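PDB 6R5R: periplasmic beta-glucosidase from Pseudomonas aeruginosa, which probably hydrolyses terminal, non-reducing beta-D-glucosyl residues of beta-glucosides, releasing beta-D-glucose in the bacterial periplasm. Local coordinates for residues Ala133-Val138 against Gly182-Gly187. The protein carries 1 engineered substitution. Sequence-based numbering, arbitrary orientation. Where two conformers were deposited one is given.
Sequences ARWGRV and GAAEGG. With BGC (beta-D-glucopyranose), chain C.
Gly-182 lies against the indole of Trp-135 as a CH-pi donor: its CA sits 3.5 Å from the centroid of the six-membered ring, 20° off the normal. A glycine suits this place because a beta carbon would press tightly on CZ3 of the ring. On the opposite face rests CB of Arg-137, so the indole is sandwiched. With CG anti to the backbone N (chi1 -170°), the tryptophan reaches across to the other loop, where NE1 is hydrogen-bonded to Asp-189, while Tyr-181 meets the ring edge-to-face. Gly-187 O comes near the plane of the indole at its edge, 3.6 Å from CD1, and also receives a CA-H...O contact from CA of Trp-135. The two loops follow neighbouring parallel strands, 121-122 and 172-178, of the (beta/alpha)8 (TIM) barrel-type N-terminal domain of family 3 glycoside hydrolases. Trp-135 packs one shell behind the sugar site, against Arg-137, whose guanidinium reaches the bound glucose beside Asp-79, Lys-176 and His-177: NH1 donates to O6 and NH2 to O1, each at 3.0 Å, with O5 of the sugar in the guanidinium plane. A salt bridge from NH2 to Glu-140 and a hydrogen bond from NH1 to Tyr-181 steady this group. Farther along, the guanidinium of Arg-134 lies flat over Gly-186 O, which is 3.1 Å from CZ; the angles are too poor for hydrogen bonds. Its NH2 pairs with Asp-132, and NH1 is hydrogen-bonded to backbone of a second protein chain in the assembly. Positive phi favours glycine at both Gly-186 and Gly-187.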
ATOM      1  N   ALA A 133      -2.766  -8.058   4.514  1.00 11.35           N
ATOM      2  CA  ALA A 133      -3.808  -9.002   4.945  1.00 11.58           C
ATOM      3  C   ALA A 133      -5.067  -9.010   4.059  1.00 11.53           C
ATOM      4  O   ALA A 133      -5.873  -9.930   4.205  1.00 12.14           O
ATOM      5  CB  ALA A 133      -4.159  -8.643   6.384  1.00 11.63           C
ATOM      6  N   ARG A 134      -5.283  -8.015   3.206  1.00  9.91           N
ATOM      7  CA  ARG A 134      -6.528  -7.949   2.371  1.00  9.73           C
ATOM      8  C   ARG A 134      -6.508  -9.019   1.299  1.00  9.74           C
ATOM      9  O   ARG A 134      -7.563  -9.454   0.852  1.00 10.48           O
ATOM     10  CB  ARG A 134      -6.632  -6.585   1.692  1.00  9.17           C
ATOM     11  CG  ARG A 134      -6.836  -5.444   2.678  1.00  9.36           C
ATOM     12  CD  ARG A 134      -6.769  -4.139   1.928  1.00  9.73           C
ATOM     13  NE  ARG A 134      -5.456  -3.785   1.514  1.00 10.35           N
ATOM     14  CZ  ARG A 134      -5.163  -2.640   0.908  1.00 11.45           C
ATOM     15  NH1 ARG A 134      -6.100  -1.749   0.636  1.00 11.90           N
ATOM     16  NH2 ARG A 134      -3.922  -2.381   0.559  1.00 13.62           N
ATOM     17  N   TRP A 135      -5.324  -9.438   0.895  1.00 10.16           N
ATOM     18  CA  TRP A 135      -5.188 -10.396  -0.222  1.00 10.12           C
ATOM     19  C   TRP A 135      -5.774 -11.763   0.141  1.00 11.89           C
ATOM     20  O   TRP A 135      -5.402 -12.315   1.169  1.00 12.40           O
ATOM     21  CB  TRP A 135      -3.733 -10.480  -0.629  1.00  9.63           C
ATOM     22  CG  TRP A 135      -3.429 -11.225  -1.894  1.00 10.42           C
ATOM     23  CD1 TRP A 135      -3.935 -10.980  -3.137  1.00 11.76           C
ATOM     24  CD2 TRP A 135      -2.373 -12.183  -2.109  1.00 10.32           C
ATOM     25  NE1 TRP A 135      -3.315 -11.764  -4.079  1.00 11.36           N
ATOM     26  CE2 TRP A 135      -2.345 -12.502  -3.477  1.00 10.32           C
ATOM     27  CE3 TRP A 135      -1.490 -12.836  -1.254  1.00 10.48           C
ATOM     28  CZ2 TRP A 135      -1.441 -13.404  -4.030  1.00 10.85           C
ATOM     29  CZ3 TRP A 135      -0.598 -13.742  -1.793  1.00 10.82           C
ATOM     30  CH2 TRP A 135      -0.574 -14.026  -3.172  1.00 10.75           C
ATOM     31  N   GLY A 136      -6.630 -12.325  -0.719  1.00 14.11           N
ATOM     32  CA  GLY A 136      -7.282 -13.583  -0.381  1.00 16.56           C
ATOM     33  C   GLY A 136      -6.338 -14.762  -0.368  1.00 15.12           C
ATOM     34  O   GLY A 136      -6.582 -15.722   0.356  1.00 18.63           O
ATOM     35  N   ARG A 137      -5.176 -14.649  -0.996  1.00 11.73           N
ATOM     36  CA  ARG A 137      -4.245 -15.794  -1.067  1.00 10.93           C
ATOM     37  C   ARG A 137      -3.237 -15.822   0.079  1.00 11.55           C
ATOM     38  O   ARG A 137      -2.352 -16.667   0.055  1.00 11.19           O
ATOM     39  CB  ARG A 137      -3.598 -15.802  -2.441  1.00 11.09           C
ATOM     40  CG  ARG A 137      -4.642 -15.833  -3.531  1.00 11.31           C
ATOM     41  CD  ARG A 137      -4.084 -16.156  -4.923  1.00 12.56           C
ATOM     42  NE  ARG A 137      -3.790 -17.580  -4.961  1.00 13.29           N
ATOM     43  CZ  ARG A 137      -3.756 -18.320  -6.079  1.00 14.08           C
ATOM     44  NH1 ARG A 137      -3.941 -17.751  -7.265  1.00 14.42           N
ATOM     45  NH2 ARG A 137      -3.531 -19.619  -5.948  1.00 13.23           N
ATOM     46  N   VAL A 138      -3.364 -14.954   1.091  1.00 10.42           N
ATOM     47  CA  VAL A 138      -2.439 -15.044   2.248  0.50 10.61           C
ATOM     48  C   VAL A 138      -2.609 -16.420   2.903  1.00 10.84           C
ATOM     49  O   VAL A 138      -1.632 -16.869   3.523  1.00 11.14           O
ATOM     50  CB  VAL A 138      -2.646 -13.904   3.259  0.50 11.54           C
ATOM     51  CG1 VAL A 138      -2.361 -12.546   2.635  0.50 11.82           C
ATOM     52  CG2 VAL A 138      -4.004 -13.978   3.894  0.50 10.59           C
ATOM     53  N   GLY A 182       2.259 -11.825  -3.993  1.00  9.87           N
ATOM     54  CA  GLY A 182       1.603 -11.392  -2.747  1.00 10.30           C
ATOM     55  C   GLY A 182       1.786  -9.928  -2.444  1.00 10.94           C
ATOM     56  O   GLY A 182       1.219  -9.444  -1.421  1.00 11.07           O
ATOM     57  N   ALA A 183       2.573  -9.177  -3.226  1.00 10.77           N
ATOM     58  CA  ALA A 183       2.695  -7.717  -3.026  1.00 11.60           C
ATOM     59  C   ALA A 183       1.702  -6.943  -3.887  1.00 10.72           C
ATOM     60  O   ALA A 183       1.866  -5.691  -4.036  1.00 12.04           O
ATOM     61  CB  ALA A 183       4.125  -7.275  -3.258  1.00 11.73           C
ATOM     62  N   ALA A 184       0.672  -7.614  -4.395  1.00 10.53           N
ATOM     63  CA  ALA A 184      -0.361  -6.947  -5.202  1.00 11.92           C
ATOM     64  C   ALA A 184      -0.802  -5.617  -4.591  1.00 12.36           C
ATOM     65  O   ALA A 184      -1.235  -5.555  -3.423  1.00 11.75           O
ATOM     66  CB  ALA A 184      -1.567  -7.840  -5.391  1.00 13.33           C
ATOM     67  N   GLU A 185      -0.797  -4.547  -5.382  1.00 12.75           N
ATOM     68  CA  GLU A 185      -1.200  -3.226  -4.875  1.00 12.46           C
ATOM     69  C   GLU A 185      -2.681  -3.275  -4.439  1.00 11.37           C
ATOM     70  O   GLU A 185      -3.547  -3.867  -5.124  1.00 11.64           O
ATOM     71  CB  GLU A 185      -0.931  -2.187  -5.961  1.00 15.29           C
ATOM     72  CG  GLU A 185      -1.042  -0.759  -5.539  1.00 18.93           C
ATOM     73  CD  GLU A 185      -0.475   0.159  -6.621  1.00 21.66           C
ATOM     74  OE1 GLU A 185       0.701   0.518  -6.537  1.00 30.30           O
ATOM     75  OE2 GLU A 185      -1.196   0.477  -7.521  1.00 21.63           O
ATOM     76  N   GLY A 186      -2.959  -2.684  -3.280  1.00 11.20           N
ATOM     77  CA  GLY A 186      -4.323  -2.665  -2.739  1.00 11.19           C
ATOM     78  C   GLY A 186      -4.751  -3.998  -2.168  1.00 10.89           C
ATOM     79  O   GLY A 186      -5.909  -4.104  -1.766  1.00 10.96           O
ATOM     80  N   GLY A 187      -3.887  -5.001  -2.191  1.00 11.42           N
ATOM     81  CA  GLY A 187      -4.287  -6.369  -1.847  1.00 11.19           C
ATOM     82  C   GLY A 187      -5.276  -6.972  -2.826  1.00 10.65           C
ATOM     83  O   GLY A 187      -5.855  -8.019  -2.537  1.00 11.76           O
TER
HETATM   84  C2  BGC C   1      -2.690 -22.896  -9.290  1.00 18.33           C
HETATM   85  C3  BGC C   1      -3.253 -23.040 -10.713  1.00 20.90           C
HETATM   86  C4  BGC C   1      -4.490 -22.112 -10.717  1.00 20.25           C
HETATM   87  C5  BGC C   1      -3.977 -20.681 -10.478  1.00 19.45           C
HETATM   88  C6  BGC C   1      -5.134 -19.693 -10.484  1.00 21.09           C
HETATM   89  C1  BGC C   1      -2.294 -21.424  -9.026  1.00 17.02           C
HETATM   90  O1  BGC C   1      -1.898 -21.331  -7.715  1.00 17.20           O
HETATM   91  O2  BGC C   1      -1.490 -23.654  -9.100  1.00 18.47           O
HETATM   92  O3  BGC C   1      -3.679 -24.423 -10.879  1.00 20.84           O
HETATM   93  O4  BGC C   1      -5.065 -22.202 -12.012  1.00 20.02           O
HETATM   94  O5  BGC C   1      -3.458 -20.611  -9.152  1.00 16.58           O
HETATM   95  O6  BGC C   1      -4.551 -18.430 -10.082  1.00 21.06           O